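Local coordinates for 70 kDa protein (Xanthomonas sp., PDB 4B2N) that cleaves rubber oxidatively as a processive oxygenase, a cytochrome that carries two covalently bound heme c groups, at residues 59-67 against 409-420; 112-120 against 150-158. One frame throughout, in Å; residues are numbered along the deposited sequence.

From the N terminus, the chain first runs through residues 59-67, in the loop between helix 27-32 and helix 88-104, and meets their partner 409-420 only after 341 intervening residues, about a third of them helix or strand. Interaction 1 therefore closes a very long loop, joining an N-terminal loop to the approach to strand 420-422, near the second heme c. Interaction 2 lies wholly within that loop and closes a short one of its own: helix 114-118 packs on residues 150-158 across 29 residues that include helix 133-141. The two do not cross. The centres of interaction 1 and interaction 2 are about 48 Å apart, on opposite sides of the chain's centre. The nearest atoms of interactions 1 and 2 are about 30 Å apart.

Interaction 1. Residues 59-67 against 409-420; sequences AALQFNAYF and PDPRLKGVAAVV
Asn64 turns its amide edge toward the backbone of Val420 and is bound at both ends. Its OD1 accepts from Val420 N at 2.9 Å, with the donor in the carbonyl plane on a lone pair, while ND2 gives a hydrogen to Val420 O at 3.1 Å, close to the amide's own plane. CG sits between backbone N and carbonyl carbon (chi1 70°), which swings the amide across to Val420. Beside this pair, Ala418 O is gripped by two successive backbone donors, Asn64 N at 2.9 Å and Ala65 N at 2.8 Å.

Phe63 points its ring the other way along 409-420. CD1 lies 3.6 Å from Ala418 CB, CE2 is equally close to Leu413 CD1, and Val416 O lies near the ring plane at its edge. Pro409 CD adds a looser apolar contact with Phe63 CE2, at 4.3 Å. Leu61 CG of the same segment sits over one face of the ring, offset toward its rim. From that position the Leu61 side chain runs past that of Val419 in the opposite direction, Leu61 CD1 3.7 Å from Val419 CG2.

Val419 also approaches Cys393, a covalent anchor of heme c. The two-ended grip fixes the rotation of the Asn64 amide; together with the two bonds to Ala418 O it probably sets the register of the loops, while Phe63 fills the apolar side, in a buried contact beside the heme site.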
loop_
_atom_site.group_PDB
_atom_site.type_symbol
_atom_site.label_atom_id
_atom_site.label_comp_id
_atom_site.label_asym_id
_atom_site.label_seq_id
_atom_site.Cartn_x
_atom_site.Cartn_y
_atom_site.Cartn_z
ATOM N N ALA A 59 -13.320 -4.534 -28.288
ATOM C CA ALA A 59 -13.039 -5.583 -27.309
ATOM C C ALA A 59 -13.716 -5.289 -25.932
ATOM O O ALA A 59 -13.988 -4.137 -25.581
ATOM C CB ALA A 59 -11.525 -5.783 -27.135
ATOM N N ALA A 60 -13.956 -6.354 -25.167
ATOM C CA ALA A 60 -14.533 -6.287 -23.811
ATOM C C ALA A 60 -13.695 -5.437 -22.867
ATOM O O ALA A 60 -14.220 -4.768 -21.977
ATOM C CB ALA A 60 -14.662 -7.683 -23.221
ATOM N N LEU A 61 -12.387 -5.477 -23.056
ATOM C CA LEU A 61 -11.500 -4.709 -22.160
ATOM C C LEU A 61 -10.673 -3.662 -22.903
ATOM O O LEU A 61 -9.888 -3.991 -23.798
ATOM C CB LEU A 61 -10.585 -5.682 -21.420
ATOM C CG LEU A 61 -9.418 -5.084 -20.599
ATOM C CD1 LEU A 61 -9.921 -4.150 -19.476
ATOM C CD2 LEU A 61 -8.581 -6.180 -19.999
ATOM N N GLN A 62 -10.828 -2.403 -22.528
ATOM C CA GLN A 62 -10.014 -1.311 -23.108
ATOM C C GLN A 62 -9.107 -0.760 -22.006
ATOM O O GLN A 62 -9.607 -0.100 -21.107
ATOM C CB GLN A 62 -10.914 -0.200 -23.608
ATOM C CG GLN A 62 -11.904 -0.756 -24.621
ATOM C CD GLN A 62 -11.172 -1.179 -25.890
ATOM O OE1 GLN A 62 -10.362 -0.438 -26.390
ATOM N NE2 GLN A 62 -11.457 -2.367 -26.402
ATOM N N PHE A 63 -7.805 -1.002 -22.096
ATOM C CA PHE A 63 -6.877 -0.465 -21.080
ATOM C C PHE A 63 -6.802 1.043 -21.135
ATOM O O PHE A 63 -6.845 1.644 -22.201
ATOM C CB PHE A 63 -5.453 -1.022 -21.252
ATOM C CG PHE A 63 -5.369 -2.519 -21.171
ATOM C CD1 PHE A 63 -5.628 -3.196 -19.950
ATOM C CD2 PHE A 63 -5.050 -3.294 -22.334
ATOM C CE1 PHE A 63 -5.523 -4.600 -19.869
ATOM C CE2 PHE A 63 -4.999 -4.704 -22.264
ATOM C CZ PHE A 63 -5.214 -5.364 -21.019
ATOM N N ASN A 64 -6.557 1.674 -20.006
ATOM C CA ASN A 64 -6.378 3.122 -20.050
ATOM C C ASN A 64 -5.275 3.617 -19.178
ATOM O O ASN A 64 -5.012 4.820 -19.173
ATOM C CB ASN A 64 -7.685 3.866 -19.790
ATOM C CG ASN A 64 -8.136 3.741 -18.355
ATOM O OD1 ASN A 64 -7.383 3.352 -17.493
ATOM N ND2 ASN A 64 -9.386 4.073 -18.103
ATOM N N ALA A 65 -4.579 2.715 -18.479
ATOM C CA ALA A 65 -3.496 3.180 -17.607
ATOM C C ALA A 65 -2.198 2.592 -18.132
ATOM O O ALA A 65 -1.881 1.405 -17.864
ATOM C CB ALA A 65 -3.745 2.747 -16.171
ATOM N N TYR A 66 -1.459 3.425 -18.878
ATOM C CA TYR A 66 -0.345 2.908 -19.604
ATOM C C TYR A 66 0.885 2.885 -18.765
ATOM O O TYR A 66 1.095 3.789 -17.952
ATOM C CB TYR A 66 -0.080 3.657 -20.894
ATOM C CG TYR A 66 -1.231 3.599 -21.876
ATOM C CD1 TYR A 66 -1.778 2.383 -22.283
ATOM C CD2 TYR A 66 -1.793 4.756 -22.385
ATOM C CE1 TYR A 66 -2.858 2.332 -23.193
ATOM C CE2 TYR A 66 -2.881 4.701 -23.284
ATOM C CZ TYR A 66 -3.377 3.479 -23.703
ATOM O OH TYR A 66 -4.457 3.391 -24.586
ATOM N N PHE A 67 1.699 1.867 -19.013
ATOM C CA PHE A 67 3.034 1.754 -18.488
ATOM C C PHE A 67 3.927 2.829 -19.088
ATOM O O PHE A 67 3.826 3.099 -20.261
ATOM C CB PHE A 67 3.565 0.401 -18.891
ATOM C CG PHE A 67 4.838 0.004 -18.228
ATOM C CD1 PHE A 67 4.840 -0.535 -16.893
ATOM C CD2 PHE A 67 6.027 0.186 -18.882
ATOM C CE1 PHE A 67 6.023 -0.935 -16.274
ATOM C CE2 PHE A 67 7.218 -0.276 -18.300
ATOM C CZ PHE A 67 7.219 -0.820 -16.973
ATOM N N PRO A 409 -6.335 -8.179 -26.654
ATOM C CA PRO A 409 -5.655 -8.054 -27.943
ATOM C C PRO A 409 -4.377 -8.861 -27.936
ATOM O O PRO A 409 -3.782 -9.008 -28.955
ATOM C CB PRO A 409 -5.326 -6.561 -28.022
ATOM C CG PRO A 409 -5.080 -6.174 -26.576
ATOM C CD PRO A 409 -6.049 -7.015 -25.765
ATOM N N ASP A 410 -3.940 -9.392 -26.787
ATOM C CA ASP A 410 -2.675 -10.131 -26.778
ATOM C C ASP A 410 -2.717 -11.085 -25.598
ATOM O O ASP A 410 -2.953 -10.628 -24.475
ATOM C CB ASP A 410 -1.558 -9.098 -26.660
ATOM C CG ASP A 410 -0.168 -9.714 -26.639
ATOM O OD1 ASP A 410 0.050 -10.897 -26.301
ATOM O OD2 ASP A 410 0.769 -8.960 -26.902
ATOM N N PRO A 411 -2.518 -12.409 -25.825
ATOM C CA PRO A 411 -2.682 -13.417 -24.753
ATOM C C PRO A 411 -1.691 -13.178 -23.622
ATOM O O PRO A 411 -1.978 -13.559 -22.511
ATOM C CB PRO A 411 -2.420 -14.775 -25.463
ATOM C CG PRO A 411 -2.459 -14.447 -26.912
ATOM C CD PRO A 411 -2.091 -13.023 -27.111
ATOM N N ARG A 412 -0.569 -12.477 -23.893
ATOM C CA ARG A 412 0.422 -12.153 -22.843
ATOM C C ARG A 412 -0.082 -11.158 -21.789
ATOM O O ARG A 412 0.550 -11.004 -20.736
ATOM C CB ARG A 412 1.706 -11.591 -23.448
ATOM C CG ARG A 412 2.421 -12.628 -24.285
ATOM C CD ARG A 412 3.633 -12.019 -24.996
ATOM N NE ARG A 412 3.254 -10.923 -25.893
ATOM C CZ ARG A 412 4.109 -10.108 -26.479
ATOM N NH1 ARG A 412 5.430 -10.281 -26.296
ATOM N NH2 ARG A 412 3.672 -9.124 -27.257
ATOM N N LEU A 413 -1.235 -10.558 -22.049
ATOM C CA LEU A 413 -1.827 -9.535 -21.192
ATOM C C LEU A 413 -2.857 -10.139 -20.199
ATOM O O LEU A 413 -3.590 -9.416 -19.501
ATOM C CB LEU A 413 -2.448 -8.428 -22.055
ATOM C CG LEU A 413 -1.495 -7.602 -22.909
ATOM C CD1 LEU A 413 -2.302 -6.561 -23.704
ATOM C CD2 LEU A 413 -0.572 -6.844 -21.947
ATOM N N LYS A 414 -2.895 -11.473 -20.132
ATOM C CA LYS A 414 -3.783 -12.146 -19.228
ATOM C C LYS A 414 -3.509 -11.619 -17.830
ATOM O O LYS A 414 -2.342 -11.577 -17.400
ATOM C CB LYS A 414 -3.445 -13.617 -19.238
ATOM C CG LYS A 414 -4.317 -14.496 -18.357
ATOM C CD LYS A 414 -4.059 -15.964 -18.692
ATOM C CE LYS A 414 -2.567 -16.245 -18.608
ATOM N NZ LYS A 414 -2.476 -17.527 -17.886
ATOM N N GLY A 415 -4.563 -11.253 -17.118
ATOM C CA GLY A 415 -4.417 -10.794 -15.727
ATOM C C GLY A 415 -3.863 -9.380 -15.472
ATOM O O GLY A 415 -3.892 -8.914 -14.342
ATOM N N VAL A 416 -3.420 -8.683 -16.515
ATOM C CA VAL A 416 -2.940 -7.273 -16.337
ATOM C C VAL A 416 -4.076 -6.359 -15.852
ATOM O O VAL A 416 -5.183 -6.394 -16.400
ATOM C CB VAL A 416 -2.264 -6.675 -17.608
ATOM C CG1 VAL A 416 -1.969 -5.184 -17.448
ATOM C CG2 VAL A 416 -0.972 -7.414 -17.918
ATOM N N ALA A 417 -3.795 -5.602 -14.784
ATOM C CA ALA A 417 -4.717 -4.569 -14.332
ATOM C C ALA A 417 -4.174 -3.211 -14.842
ATOM O O ALA A 417 -3.176 -2.676 -14.307
ATOM C CB ALA A 417 -4.833 -4.599 -12.794
ATOM N N ALA A 418 -4.779 -2.643 -15.889
ATOM C CA ALA A 418 -4.393 -1.322 -16.353
ATOM C C ALA A 418 -5.583 -0.435 -16.656
ATOM O O ALA A 418 -5.587 0.270 -17.689
ATOM C CB ALA A 418 -3.491 -1.434 -17.581
ATOM N N VAL A 419 -6.596 -0.457 -15.794
ATOM C CA VAL A 419 -7.709 0.430 -15.959
ATOM C C VAL A 419 -7.882 1.230 -14.686
ATOM O O VAL A 419 -8.100 0.639 -13.660
ATOM C CB VAL A 419 -9.001 -0.390 -16.228
ATOM C CG1 VAL A 419 -10.259 0.489 -16.253
ATOM C CG2 VAL A 419 -8.886 -1.195 -17.536
ATOM N N VAL A 420 -7.798 2.566 -14.776
ATOM C CA VAL A 420 -8.242 3.482 -13.706
ATOM C C VAL A 420 -9.707 3.820 -14.047
ATOM O O VAL A 420 -10.007 4.389 -15.114
ATOM C CB VAL A 420 -7.327 4.726 -13.630
ATOM C CG1 VAL A 420 -7.834 5.787 -12.634
ATOM C CG2 VAL A 420 -5.924 4.276 -13.219
#

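Interaction 2. Residues 112-120 against 150-158; sequences ALATSYHFI and NPYPLPGED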
loop_
_atom_site.group_PDB
_atom_site.type_symbol
_atom_site.label_atom_id
_atom_site.label_comp_id
_atom_site.label_asym_id
_atom_site.label_seq_id
_atom_site.Cartn_x
_atom_site.Cartn_y
_atom_site.Cartn_z
ATOM N N ALA A 112 12.248 4.391 18.295
ATOM C CA ALA A 112 12.568 4.129 19.721
ATOM C C ALA A 112 13.928 3.468 19.853
ATOM O O ALA A 112 14.375 2.726 18.957
ATOM C CB ALA A 112 11.468 3.243 20.307
ATOM N N LEU A 113 14.613 3.692 20.967
ATOM C CA LEU A 113 15.766 2.914 21.331
ATOM C C LEU A 113 15.320 1.484 21.556
ATOM O O LEU A 113 14.163 1.207 22.000
ATOM C CB LEU A 113 16.345 3.455 22.677
ATOM C CG LEU A 113 16.750 4.926 22.633
ATOM C CD1 LEU A 113 16.921 5.349 24.102
ATOM C CD2 LEU A 113 18.070 5.155 21.907
ATOM N N ALA A 114 16.209 0.555 21.248
ATOM C CA ALA A 114 15.880 -0.823 21.571
ATOM C C ALA A 114 15.453 -1.043 23.061
ATOM O O ALA A 114 14.461 -1.769 23.358
ATOM C CB ALA A 114 17.034 -1.702 21.157
ATOM N N THR A 115 16.116 -0.372 23.989
ATOM C CA THR A 115 15.702 -0.533 25.402
ATOM C C THR A 115 14.330 0.049 25.703
ATOM O O THR A 115 13.537 -0.522 26.504
ATOM C CB THR A 115 16.795 -0.012 26.373
ATOM O OG1 THR A 115 17.863 -0.967 26.312
ATOM C CG2 THR A 115 16.275 0.064 27.841
ATOM N N SER A 116 13.974 1.122 25.016
ATOM C CA SER A 116 12.658 1.646 25.183
ATOM C C SER A 116 11.592 0.679 24.660
ATOM O O SER A 116 10.493 0.562 25.269
ATOM C CB SER A 116 12.502 2.920 24.376
ATOM O OG SER A 116 13.311 3.977 24.891
ATOM N N TYR A 117 11.888 0.043 23.521
ATOM C CA TYR A 117 10.984 -0.947 23.001
ATOM C C TYR A 117 10.868 -2.156 23.971
ATOM O O TYR A 117 9.786 -2.607 24.284
ATOM C CB TYR A 117 11.392 -1.445 21.583
ATOM C CG TYR A 117 10.653 -2.695 21.250
ATOM C CD1 TYR A 117 9.367 -2.636 20.665
ATOM C CD2 TYR A 117 11.194 -3.941 21.515
ATOM C CE1 TYR A 117 8.660 -3.789 20.392
ATOM C CE2 TYR A 117 10.512 -5.118 21.230
ATOM C CZ TYR A 117 9.231 -5.012 20.644
ATOM O OH TYR A 117 8.530 -6.113 20.317
ATOM N N HIS A 118 11.982 -2.573 24.518
ATOM C CA HIS A 118 12.024 -3.647 25.475
ATOM C C HIS A 118 11.110 -3.383 26.653
ATOM O O HIS A 118 10.576 -4.350 27.249
ATOM C CB HIS A 118 13.456 -3.825 25.973
ATOM C CG HIS A 118 13.702 -5.137 26.657
ATOM N ND1 HIS A 118 13.459 -6.349 26.052
ATOM C CD2 HIS A 118 14.145 -5.409 27.946
ATOM C CE1 HIS A 118 13.783 -7.342 26.909
ATOM N NE2 HIS A 118 14.221 -6.766 28.067
ATOM N N PHE A 119 10.956 -2.106 27.005
ATOM C CA PHE A 119 10.133 -1.696 28.188
ATOM C C PHE A 119 8.803 -1.082 27.787
ATOM O O PHE A 119 8.143 -0.456 28.594
ATOM C CB PHE A 119 10.943 -0.794 29.181
ATOM C CG PHE A 119 11.972 -1.583 29.964
ATOM C CD1 PHE A 119 11.614 -2.285 31.123
ATOM C CD2 PHE A 119 13.280 -1.704 29.532
ATOM C CE1 PHE A 119 12.554 -3.051 31.847
ATOM C CE2 PHE A 119 14.234 -2.462 30.249
ATOM C CZ PHE A 119 13.880 -3.146 31.413
ATOM N N ILE A 120 8.424 -1.167 26.503
ATOM C CA ILE A 120 7.233 -0.431 26.066
ATOM C C ILE A 120 5.954 -0.908 26.765
ATOM O O ILE A 120 4.971 -0.244 26.670
ATOM C CB ILE A 120 7.003 -0.577 24.508
ATOM C CG1 ILE A 120 6.155 0.588 23.947
ATOM C CG2 ILE A 120 6.519 -1.983 24.147
ATOM C CD1 ILE A 120 6.512 0.793 22.493
ATOM N N ASN A 150 14.223 -11.824 13.440
ATOM C CA ASN A 150 14.007 -10.376 13.286
ATOM C C ASN A 150 14.509 -9.792 14.600
ATOM O O ASN A 150 13.757 -9.515 15.491
ATOM C CB ASN A 150 12.515 -10.160 13.081
ATOM C CG ASN A 150 12.169 -8.672 12.759
ATOM O OD1 ASN A 150 10.978 -8.259 12.906
ATOM N ND2 ASN A 150 13.150 -7.876 12.410
ATOM N N PRO A 151 15.828 -9.650 14.751
ATOM C CA PRO A 151 16.368 -9.507 16.139
ATOM C C PRO A 151 16.412 -8.067 16.681
ATOM O O PRO A 151 16.450 -7.079 15.913
ATOM C CB PRO A 151 17.798 -10.084 15.986
ATOM C CG PRO A 151 18.205 -9.678 14.609
ATOM C CD PRO A 151 16.915 -9.800 13.753
ATOM N N TYR A 152 16.453 -7.945 18.008
ATOM C CA TYR A 152 16.760 -6.639 18.616
ATOM C C TYR A 152 17.558 -6.930 19.890
ATOM O O TYR A 152 17.447 -8.029 20.410
ATOM C CB TYR A 152 15.481 -5.867 18.941
ATOM C CG TYR A 152 14.733 -6.304 20.185
ATOM C CD1 TYR A 152 15.051 -5.685 21.467
ATOM C CD2 TYR A 152 13.719 -7.276 20.115
ATOM C CE1 TYR A 152 14.334 -6.045 22.625
ATOM C CE2 TYR A 152 13.011 -7.604 21.260
ATOM C CZ TYR A 152 13.319 -6.974 22.482
ATOM O OH TYR A 152 12.641 -7.262 23.616
ATOM N N PRO A 153 18.410 -5.962 20.339
ATOM C CA PRO A 153 19.246 -6.325 21.501
ATOM C C PRO A 153 18.507 -6.072 22.827
ATOM O O PRO A 153 17.877 -5.011 23.015
ATOM C CB PRO A 153 20.434 -5.333 21.379
ATOM C CG PRO A 153 19.788 -4.104 20.769
ATOM C CD PRO A 153 18.832 -4.671 19.740
ATOM N N LEU A 154 18.571 -7.060 23.712
ATOM C CA LEU A 154 18.135 -6.904 25.106
ATOM C C LEU A 154 19.092 -5.921 25.767
ATOM O O LEU A 154 20.236 -5.783 25.298
ATOM C CB LEU A 154 18.181 -8.267 25.796
ATOM C CG LEU A 154 17.404 -9.429 25.125
ATOM C CD1 LEU A 154 17.227 -10.516 26.178
ATOM C CD2 LEU A 154 16.047 -9.058 24.534
ATOM N N PRO A 155 18.648 -5.291 26.888
ATOM C CA PRO A 155 19.480 -4.367 27.617
ATOM C C PRO A 155 20.835 -4.985 27.881
ATOM O O PRO A 155 20.917 -6.154 28.279
ATOM C CB PRO A 155 18.692 -4.168 28.928
ATOM C CG PRO A 155 17.262 -4.182 28.448
ATOM C CD PRO A 155 17.274 -5.340 27.452
ATOM N N GLY A 156 21.893 -4.233 27.600
ATOM C CA GLY A 156 23.222 -4.721 27.879
ATOM C C GLY A 156 23.891 -5.384 26.701
ATOM O O GLY A 156 25.153 -5.465 26.645
ATOM N N GLU A 157 23.103 -5.812 25.720
ATOM C CA GLU A 157 23.710 -6.561 24.597
ATOM C C GLU A 157 24.160 -5.538 23.571
ATOM O O GLU A 157 23.432 -4.599 23.255
ATOM C CB GLU A 157 22.622 -7.439 23.875
ATOM C CG GLU A 157 22.146 -8.649 24.697
ATOM C CD GLU A 157 21.170 -9.567 23.946
ATOM O OE1 GLU A 157 20.455 -9.128 23.018
ATOM O OE2 GLU A 157 21.093 -10.768 24.305
ATOM N N ASP A 158 25.300 -5.784 22.966
ATOM C CA ASP A 158 25.711 -4.982 21.846
ATOM C C ASP A 158 25.252 -5.739 20.592
ATOM O O ASP A 158 25.734 -6.850 20.310
ATOM C CB ASP A 158 27.223 -4.827 21.869
ATOM C CG ASP A 158 27.788 -4.163 20.605
ATOM O OD1 ASP A 158 27.114 -4.048 19.572
ATOM O OD2 ASP A 158 28.975 -3.818 20.601
HETATM O O HOH W 1 19.217 -2.521 24.273
#
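Helix 114-118 lies against the segment leaving strand 151-152, with Ala114 CA 6.5 Å from Pro153 CA and Thr115 CA 5.8 Å from Pro155 CA. The motif is an aromatic cluster of Tyr117, His118 and Tyr152 on one side of this short helix, flanked by prolines. Tyr117 and Tyr152 form a T-shaped (edge-to-face) pair: the Tyr117 edge is directed at the Tyr152 face, the planes stand at 84° and the centroids are 5.0 Å apart. Tyr117 CG is anti to the backbone N (chi1 165°), which carries the ring out to Tyr152.

His118 meets the same tyrosine at its rim instead. ND1 and Tyr152 OH are hydrogen bonded at 2.7 Å, each group lying at the edge of the other's ring; either could be the donor. Pro155 CD lies over one face of the imidazole, though its modelled closeness is doubtful, while Leu154 CD2 approaches His118 CE1 obliquely at 3.7 Å. The bond to Tyr152 OH holds the imidazole at its edge. Nearer the helix start, Ala114 CB rests 3.7 Å from Pro153 CG.

Around the cluster, Ile187 of strand 186-189 touches both tyrosines and Val137 of helix 133-141 touches Tyr117, so the cluster joins strand 151-152 to helix 114-118, beside strand 186-189 and helix 133-141. Beyond Ala114, a water links the segments, 2.9 Å from Thr115 OG1 and donating to Pro153 O at 3.1 Å.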